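Local coordinates for single-stranded DNA-binding protein WHY1, chloroplastic (Solanum tuberosum, PDB 1L3A) that binds single-stranded DNA as a homotetramer and activates transcription of the pathogenesis-related defence gene PR-10a, at residues S106-G111 against S178-V183; L99-I104 against P185-W190; V40-Y45 against A174-A179. One frame throughout, in Å; residues are numbered along the deposited sequence.

Contact 1 of 3, residues S106-G111 against S178-V183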
loop_
_atom_site.group_PDB
_atom_site.type_symbol
_atom_site.label_atom_id
_atom_site.label_comp_id
_atom_site.label_asym_id
_atom_site.label_seq_id
_atom_site.Cartn_x
_atom_site.Cartn_y
_atom_site.Cartn_z
ATOM N N SER C 106 9.538 -12.844 -1.827
ATOM C CA SER C 106 9.301 -14.092 -1.109
ATOM C C SER C 106 8.960 -13.869 0.362
ATOM O O SER C 106 8.213 -14.650 0.954
ATOM C CB SER C 106 10.518 -15.008 -1.205
ATOM O OG SER C 106 10.583 -15.593 -2.486
ATOM N N ILE C 107 9.508 -12.808 0.944
ATOM C CA ILE C 107 9.267 -12.493 2.344
ATOM C C ILE C 107 7.846 -11.987 2.576
ATOM O O ILE C 107 7.129 -12.510 3.426
ATOM C CB ILE C 107 10.262 -11.417 2.854
ATOM C CG1 ILE C 107 11.698 -11.925 2.710
ATOM C CG2 ILE C 107 9.961 -11.057 4.312
ATOM C CD1 ILE C 107 12.008 -13.133 3.550
ATOM N N ILE C 108 7.437 -10.973 1.823
ATOM C CA ILE C 108 6.103 -10.395 1.991
ATOM C C ILE C 108 4.948 -11.329 1.619
ATOM O O ILE C 108 3.801 -11.084 2.000
ATOM C CB ILE C 108 5.950 -9.079 1.178
ATOM C CG1 ILE C 108 6.153 -9.356 -0.303
ATOM C CG2 ILE C 108 6.971 -8.051 1.634
ATOM C CD1 ILE C 108 5.950 -8.139 -1.180
ATOM N N SER C 109 5.233 -12.389 0.872
ATOM C CA SER C 109 4.165 -13.312 0.503
ATOM C C SER C 109 4.231 -14.616 1.302
ATOM O O SER C 109 3.577 -15.593 0.944
ATOM C CB SER C 109 4.183 -13.615 -1.009
ATOM O OG SER C 109 5.355 -14.289 -1.421
ATOM N N LEU C 110 5.023 -14.626 2.375
ATOM C CA LEU C 110 5.164 -15.810 3.224
ATOM C C LEU C 110 3.966 -15.998 4.147
ATOM O O LEU C 110 3.569 -15.077 4.863
ATOM C CB LEU C 110 6.411 -15.716 4.103
ATOM C CG LEU C 110 7.744 -16.400 3.771
ATOM C CD1 LEU C 110 8.602 -16.344 5.024
ATOM C CD2 LEU C 110 7.560 -17.846 3.349
ATOM N N GLY C 111 3.396 -17.197 4.132
ATOM C CA GLY C 111 2.273 -17.477 5.008
ATOM C C GLY C 111 2.785 -17.878 6.385
ATOM O O GLY C 111 3.996 -18.001 6.600
ATOM N N SER C 178 5.399 -4.356 6.084
ATOM C CA SER C 178 4.945 -2.995 5.806
ATOM C C SER C 178 6.074 -2.174 5.170
ATOM O O SER C 178 5.882 -1.528 4.136
ATOM C CB SER C 178 4.469 -2.308 7.086
ATOM O OG SER C 178 3.914 -1.024 6.799
ATOM N N ALA C 179 7.255 -2.222 5.777
ATOM C CA ALA C 179 8.409 -1.484 5.270
ATOM C C ALA C 179 8.838 -1.965 3.879
ATOM O O ALA C 179 9.130 -1.152 3.007
ATOM C CB ALA C 179 9.579 -1.595 6.256
ATOM N N PHE C 180 8.877 -3.279 3.668
ATOM C CA PHE C 180 9.259 -3.820 2.367
ATOM C C PHE C 180 8.273 -3.430 1.251
ATOM O O PHE C 180 8.685 -3.193 0.115
ATOM C CB PHE C 180 9.369 -5.349 2.436
ATOM C CG PHE C 180 10.629 -5.847 3.104
ATOM C CD1 PHE C 180 11.576 -4.952 3.608
ATOM C CD2 PHE C 180 10.863 -7.217 3.234
ATOM C CE1 PHE C 180 12.744 -5.413 4.237
ATOM C CE2 PHE C 180 12.032 -7.696 3.864
ATOM C CZ PHE C 180 12.972 -6.789 4.364
ATOM N N ASN C 181 6.980 -3.387 1.571
ATOM C CA ASN C 181 5.967 -3.018 0.593
ATOM C C ASN C 181 6.150 -1.559 0.209
ATOM O O ASN C 181 5.932 -1.168 -0.939
ATOM C CB ASN C 181 4.559 -3.222 1.163
ATOM C CG ASN C 181 3.944 -4.530 0.728
ATOM O OD1 ASN C 181 3.970 -4.867 -0.459
ATOM N ND2 ASN C 181 3.373 -5.271 1.676
ATOM N N PHE C 182 6.552 -0.761 1.189
ATOM C CA PHE C 182 6.793 0.650 0.967
ATOM C C PHE C 182 8.005 0.920 0.065
ATOM O O PHE C 182 7.914 1.736 -0.855
ATOM C CB PHE C 182 7.003 1.350 2.306
ATOM C CG PHE C 182 7.556 2.730 2.176
ATOM C CD1 PHE C 182 6.718 3.800 1.887
ATOM C CD2 PHE C 182 8.918 2.955 2.296
ATOM C CE1 PHE C 182 7.233 5.069 1.717
ATOM C CE2 PHE C 182 9.456 4.231 2.126
ATOM C CZ PHE C 182 8.627 5.292 1.837
ATOM N N VAL C 183 9.133 0.250 0.325
ATOM C CA VAL C 183 10.333 0.503 -0.480
ATOM C C VAL C 183 10.418 -0.169 -1.835
ATOM O O VAL C 183 11.211 0.251 -2.662
ATOM C CB VAL C 183 11.670 0.130 0.236
ATOM C CG1 VAL C 183 11.960 1.088 1.336
ATOM C CG2 VAL C 183 11.638 -1.306 0.698
HETATM O O HOH W 1 2.281 -8.049 1.220
#
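F180 lies with its ring edge against two neighbouring isoleucines at the end of helix 101-108. CG2 of I107 sits near the ring plane, 4.0 Å from CE2 of F180, while CG2 of I108 reaches the root of the same side chain, 3.7 Å from CB of F180. Neither methyl rests over a ring face. I108 has CG1 between its backbone N and carbonyl carbon (chi1 61°), which leaves CG2 for the phenylalanine and sends the extended CG1-CD1 arm to N181, where CD1 of I108 packs 3.9 Å from OD1 of N181. The amide of N181 turns its nitrogen to a water: ND2 donates to it over 3.0 Å, and the water in turn gives a long, weak bond to O of I108. No direct hydrogen bond joins the segments. OD1 of N181 also takes a weak hydrogen bond from S178 of a neighbouring subunit, and F118 and F173 of the same chain add to the apolar surroundings of I107. The contact is helix-helix packing in the Whirly fold, with the short helix that links the two four-stranded sheets in the chain set against the long helix 170-188 that follows the second sheet.

Contact 2 of 3, residues L99-I104 against P185-W190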
loop_
_atom_site.group_PDB
_atom_site.type_symbol
_atom_site.label_atom_id
_atom_site.label_comp_id
_atom_site.label_asym_id
_atom_site.label_seq_id
_atom_site.Cartn_x
_atom_site.Cartn_y
_atom_site.Cartn_z
ATOM N N LEU C 99 19.186 -8.700 -0.028
ATOM C CA LEU C 99 17.963 -9.237 -0.604
ATOM C C LEU C 99 17.591 -8.397 -1.815
ATOM O O LEU C 99 17.493 -7.178 -1.715
ATOM C CB LEU C 99 16.806 -9.176 0.396
ATOM C CG LEU C 99 16.851 -9.885 1.749
ATOM C CD1 LEU C 99 15.599 -9.472 2.521
ATOM C CD2 LEU C 99 16.899 -11.407 1.587
ATOM N N SER C 100 17.405 -9.056 -2.954
ATOM C CA SER C 100 17.005 -8.394 -4.189
ATOM C C SER C 100 15.512 -8.197 -4.073
ATOM O O SER C 100 14.867 -8.766 -3.182
ATOM C CB SER C 100 17.263 -9.296 -5.397
ATOM O OG SER C 100 16.454 -10.464 -5.311
ATOM N N VAL C 101 14.947 -7.431 -4.994
ATOM C CA VAL C 101 13.518 -7.183 -4.971
ATOM C C VAL C 101 12.712 -8.483 -5.055
ATOM O O VAL C 101 11.661 -8.598 -4.430
ATOM C CB VAL C 101 13.094 -6.267 -6.128
ATOM C CG1 VAL C 101 13.779 -4.919 -5.998
ATOM C CG2 VAL C 101 13.436 -6.927 -7.452
ATOM N N THR C 102 13.197 -9.454 -5.826
ATOM C CA THR C 102 12.489 -10.720 -5.975
ATOM C C THR C 102 12.497 -11.503 -4.666
ATOM O O THR C 102 11.507 -12.141 -4.302
ATOM C CB THR C 102 13.114 -11.583 -7.099
ATOM O OG1 THR C 102 12.949 -10.916 -8.357
ATOM C CG2 THR C 102 12.431 -12.929 -7.179
ATOM N N GLU C 103 13.625 -11.447 -3.966
ATOM C CA GLU C 103 13.764 -12.116 -2.686
ATOM C C GLU C 103 12.852 -11.421 -1.672
ATOM O O GLU C 103 12.252 -12.076 -0.818
ATOM C CB GLU C 103 15.226 -12.069 -2.239
ATOM C CG GLU C 103 16.138 -12.837 -3.188
ATOM C CD GLU C 103 17.610 -12.684 -2.869
ATOM O OE1 GLU C 103 18.160 -11.572 -3.049
ATOM O OE2 GLU C 103 18.221 -13.683 -2.440
ATOM N N ILE C 104 12.742 -10.095 -1.769
ATOM C CA ILE C 104 11.869 -9.355 -0.865
ATOM C C ILE C 104 10.443 -9.813 -1.162
ATOM O O ILE C 104 9.575 -9.804 -0.282
ATOM C CB ILE C 104 11.980 -7.836 -1.082
ATOM C CG1 ILE C 104 13.313 -7.340 -0.537
ATOM C CG2 ILE C 104 10.799 -7.113 -0.422
ATOM C CD1 ILE C 104 13.601 -5.914 -0.890
ATOM N N PRO C 185 8.632 -0.089 -4.629
ATOM C CA PRO C 185 8.616 0.849 -5.761
ATOM C C PRO C 185 9.854 1.728 -5.899
ATOM O O PRO C 185 10.347 1.949 -7.011
ATOM C CB PRO C 185 7.319 1.652 -5.553
ATOM C CG PRO C 185 6.933 1.398 -4.115
ATOM C CD PRO C 185 7.359 -0.038 -3.892
ATOM N N TYR C 186 10.368 2.216 -4.776
ATOM C CA TYR C 186 11.560 3.045 -4.811
ATOM C C TYR C 186 12.774 2.253 -5.264
ATOM O O TYR C 186 13.669 2.810 -5.902
ATOM C CB TYR C 186 11.836 3.676 -3.440
ATOM C CG TYR C 186 10.730 4.585 -2.984
ATOM C CD1 TYR C 186 9.636 4.085 -2.289
ATOM C CD2 TYR C 186 10.739 5.943 -3.309
ATOM C CE1 TYR C 186 8.558 4.917 -1.929
ATOM C CE2 TYR C 186 9.679 6.782 -2.956
ATOM C CZ TYR C 186 8.584 6.259 -2.269
ATOM O OH TYR C 186 7.499 7.060 -1.978
ATOM N N LEU C 187 12.814 0.963 -4.926
ATOM C CA LEU C 187 13.932 0.118 -5.329
ATOM C C LEU C 187 13.840 -0.169 -6.831
ATOM O O LEU C 187 14.823 -0.512 -7.466
ATOM C CB LEU C 187 13.924 -1.216 -4.573
ATOM C CG LEU C 187 13.987 -1.260 -3.048
ATOM C CD1 LEU C 187 14.120 -2.737 -2.620
ATOM C CD2 LEU C 187 15.149 -0.447 -2.518
ATOM N N LEU C 188 12.644 -0.043 -7.388
ATOM C CA LEU C 188 12.445 -0.280 -8.815
ATOM C C LEU C 188 12.569 1.045 -9.586
ATOM O O LEU C 188 12.628 1.062 -10.816
ATOM C CB LEU C 188 11.060 -0.915 -9.039
ATOM C CG LEU C 188 10.867 -2.345 -8.493
ATOM C CD1 LEU C 188 9.393 -2.745 -8.555
ATOM C CD2 LEU C 188 11.706 -3.309 -9.315
ATOM N N GLY C 189 12.604 2.147 -8.842
ATOM C CA GLY C 189 12.717 3.461 -9.448
ATOM C C GLY C 189 11.406 4.025 -9.962
ATOM O O GLY C 189 11.388 5.046 -10.641
ATOM N N TRP C 190 10.304 3.365 -9.629
ATOM C CA TRP C 190 8.986 3.786 -10.082
ATOM C C TRP C 190 8.511 5.125 -9.531
ATOM O O TRP C 190 7.560 5.714 -10.041
ATOM C CB TRP C 190 7.972 2.688 -9.767
ATOM C CG TRP C 190 8.060 1.545 -10.738
ATOM C CD1 TRP C 190 9.193 1.064 -11.331
ATOM C CD2 TRP C 190 6.983 0.735 -11.215
ATOM N NE1 TRP C 190 8.887 0.001 -12.148
ATOM C CE2 TRP C 190 7.536 -0.222 -12.092
ATOM C CE3 TRP C 190 5.603 0.726 -10.987
ATOM C CZ2 TRP C 190 6.755 -1.178 -12.747
ATOM C CZ3 TRP C 190 4.822 -0.231 -11.640
ATOM C CH2 TRP C 190 5.403 -1.170 -12.508
#
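L187 carries its CG anti to the carbonyl carbon (chi1 -59°), with an extended outer chain (chi2 -174°) that brings CD1 within reach of both V101 and I104. I104 is extended likewise, and the two side chains meet tip to tip, CD1 of I104 lying 3.7 Å from CD1 of L187. V101 instead runs antiparallel alongside the leucine: its CG1 lies 4.0 Å from CB of L187 and equally close to CD1 of that residue. The same methyl of V101, CG1, also touches CD2 of L188 at 4.2 Å, although the CB of L188 is not directed at the short helix. All four residues are buried, and no hydrogen bond crosses between the segments. M184 adds to the apolar cluster, packing on both V101 and I104. At the start of helix 101-108, S100 and E103 form a capping box: N of E103 donates to OG of S100 over 3.3 Å, and OE1 of E103 accepts from N of S100 at 2.6 Å, 21° out of the carboxylate plane. Helix 170-188 ends in a Schellman motif, with G189 at positive phi as the C' residue and N of W190 bonded to O of P185 over 3.0 Å. The contact thus packs the capped start of helix 101-108 on the Schellman end of helix 170-188, a helix-helix contact of the Whirly fold.

Contact 3 of 3, residues V40-Y45 against A174-A179; sequences VGYSIY and AVLVSA
In segment 40-45 the strand is regular from Y42, whose CA lies 8.4 Å from CA of L176 on helix 170-188, a spacing filled by side chains and bridged by no hydrogen bond. Y42 supplies most of the strand's buried surface, I44 the remainder. The CG of Y42 is anti to the backbone N (chi1 177°), which carries the ring out from the strand to the helix. V175 covers one face: CG1 stands 3.9 Å from the centroid of the Y42 ring, 14° off the ring normal, a CH-pi contact displaced toward the hydroxyl-bearing rim, where CG1 of V175 is 3.8 Å from CZ of Y42. The two side chains cross at about a right angle, and CG2 of V175 lies 4.0 Å from OH of Y42. L176 meets the ring obliquely, its CD2 3.9 Å from CD2 of Y42. I44 directs its CB at the helix as well but stays a little farther off. The hydroxyl of Y42 is hydrogen-bonded to T102 of a neighbouring subunit, and V101 of that subunit packs on V175, so the ring is held at a subunit boundary. Within the chain, V53 of strand 49-62 pairs with Y42 through the backbone and touches L176. This is strand-to-helix packing: an outer strand, within this chain, of the first antiparallel sheet lies against the long helix of the Whirly fold.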
loop_
_atom_site.group_PDB
_atom_site.type_symbol
_atom_site.label_atom_id
_atom_site.label_comp_id
_atom_site.label_asym_id
_atom_site.label_seq_id
_atom_site.Cartn_x
_atom_site.Cartn_y
_atom_site.Cartn_z
ATOM N N VAL C 40 19.299 4.958 7.749
ATOM C CA VAL C 40 18.254 4.415 8.600
ATOM C C VAL C 40 18.406 2.906 8.693
ATOM O O VAL C 40 19.287 2.328 8.063
ATOM C CB VAL C 40 16.848 4.745 8.025
ATOM C CG1 VAL C 40 16.697 6.243 7.850
ATOM C CG2 VAL C 40 16.645 4.038 6.686
ATOM N N GLY C 41 17.546 2.269 9.476
ATOM C CA GLY C 41 17.616 0.824 9.612
ATOM C C GLY C 41 16.819 0.308 10.785
ATOM O O GLY C 41 17.004 0.765 11.920
ATOM N N TYR C 42 15.920 -0.629 10.507
ATOM C CA TYR C 42 15.089 -1.235 11.533
ATOM C C TYR C 42 15.883 -2.374 12.168
ATOM O O TYR C 42 16.397 -3.242 11.472
ATOM C CB TYR C 42 13.797 -1.780 10.912
ATOM C CG TYR C 42 12.895 -2.487 11.896
ATOM C CD1 TYR C 42 12.342 -1.805 12.984
ATOM C CD2 TYR C 42 12.579 -3.831 11.730
ATOM C CE1 TYR C 42 11.489 -2.459 13.887
ATOM C CE2 TYR C 42 11.733 -4.492 12.612
ATOM C CZ TYR C 42 11.192 -3.808 13.685
ATOM O OH TYR C 42 10.367 -4.486 14.549
ATOM N N SER C 43 15.954 -2.379 13.493
ATOM C CA SER C 43 16.711 -3.392 14.220
ATOM C C SER C 43 15.858 -4.229 15.142
ATOM O O SER C 43 14.953 -3.719 15.802
ATOM C CB SER C 43 17.808 -2.728 15.054
ATOM O OG SER C 43 18.728 -2.052 14.225
ATOM N N ILE C 44 16.169 -5.518 15.188
ATOM C CA ILE C 44 15.481 -6.482 16.037
ATOM C C ILE C 44 16.532 -7.036 17.003
ATOM O O ILE C 44 17.507 -7.642 16.569
ATOM C CB ILE C 44 14.896 -7.615 15.164
ATOM C CG1 ILE C 44 13.803 -7.025 14.264
ATOM C CG2 ILE C 44 14.385 -8.776 16.032
ATOM C CD1 ILE C 44 13.252 -7.980 13.249
ATOM N N TYR C 45 16.339 -6.826 18.303
ATOM C CA TYR C 45 17.296 -7.301 19.308
ATOM C C TYR C 45 16.813 -8.529 20.082
ATOM O O TYR C 45 15.780 -8.478 20.742
ATOM C CB TYR C 45 17.622 -6.170 20.279
ATOM C CG TYR C 45 18.186 -4.943 19.595
ATOM C CD1 TYR C 45 17.461 -3.751 19.537
ATOM C CD2 TYR C 45 19.444 -4.976 18.995
ATOM C CE1 TYR C 45 17.985 -2.620 18.898
ATOM C CE2 TYR C 45 19.974 -3.852 18.356
ATOM C CZ TYR C 45 19.239 -2.682 18.312
ATOM O OH TYR C 45 19.758 -1.580 17.672
ATOM N N ALA C 174 5.479 -8.262 10.561
ATOM C CA ALA C 174 4.532 -7.345 9.934
ATOM C C ALA C 174 5.209 -5.999 9.678
ATOM O O ALA C 174 4.893 -5.321 8.706
ATOM C CB ALA C 174 3.307 -7.157 10.823
ATOM N N VAL C 175 6.132 -5.605 10.553
ATOM C CA VAL C 175 6.835 -4.345 10.344
ATOM C C VAL C 175 7.690 -4.465 9.070
ATOM O O VAL C 175 7.713 -3.552 8.245
ATOM C CB VAL C 175 7.733 -3.991 11.531
ATOM C CG1 VAL C 175 8.515 -2.734 11.219
ATOM C CG2 VAL C 175 6.883 -3.779 12.779
ATOM N N LEU C 176 8.374 -5.595 8.908
ATOM C CA LEU C 176 9.198 -5.840 7.725
ATOM C C LEU C 176 8.315 -5.855 6.481
ATOM O O LEU C 176 8.674 -5.290 5.454
ATOM C CB LEU C 176 9.924 -7.186 7.833
ATOM C CG LEU C 176 10.964 -7.346 8.935
ATOM C CD1 LEU C 176 11.552 -8.763 8.858
ATOM C CD2 LEU C 176 12.059 -6.295 8.777
ATOM N N VAL C 177 7.160 -6.509 6.579
ATOM C CA VAL C 177 6.230 -6.571 5.460
ATOM C C VAL C 177 5.743 -5.167 5.090
ATOM O O VAL C 177 5.692 -4.816 3.921
ATOM C CB VAL C 177 5.027 -7.494 5.792
ATOM C CG1 VAL C 177 3.928 -7.361 4.719
ATOM C CG2 VAL C 177 5.511 -8.937 5.866
ATOM N N SER C 178 5.399 -4.356 6.084
ATOM C CA SER C 178 4.945 -2.995 5.806
ATOM C C SER C 178 6.074 -2.174 5.170
ATOM O O SER C 178 5.882 -1.528 4.136
ATOM C CB SER C 178 4.469 -2.308 7.086
ATOM O OG SER C 178 3.914 -1.024 6.799
ATOM N N ALA C 179 7.255 -2.222 5.777
ATOM C CA ALA C 179 8.409 -1.484 5.270
ATOM C C ALA C 179 8.838 -1.965 3.879
ATOM O O ALA C 179 9.130 -1.152 3.007
ATOM C CB ALA C 179 9.579 -1.595 6.256
#

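From the N terminus, strand 38-45 opens the loop of contact 3, and the chain runs through the rest of the first sheet. Contact 2 begins at the end of strand 88-99 and runs into helix 101-108, and contact 1 follows at the end of that helix. The second sheet comes next, and helix 170-188 then closes contact 3 first, contact 1 second and contact 2 last. Contact 1 is therefore enclosed by contact 2, whereas contacts 2 and 3 cross. F180 joins the first two, its CB 3.7 Å from CG2 of I104. Contacts 1 and 3 share S178 and A179, while contacts 2 and 3 do not touch. Together they tie an outer strand of the first sheet and the short helix to one long helix.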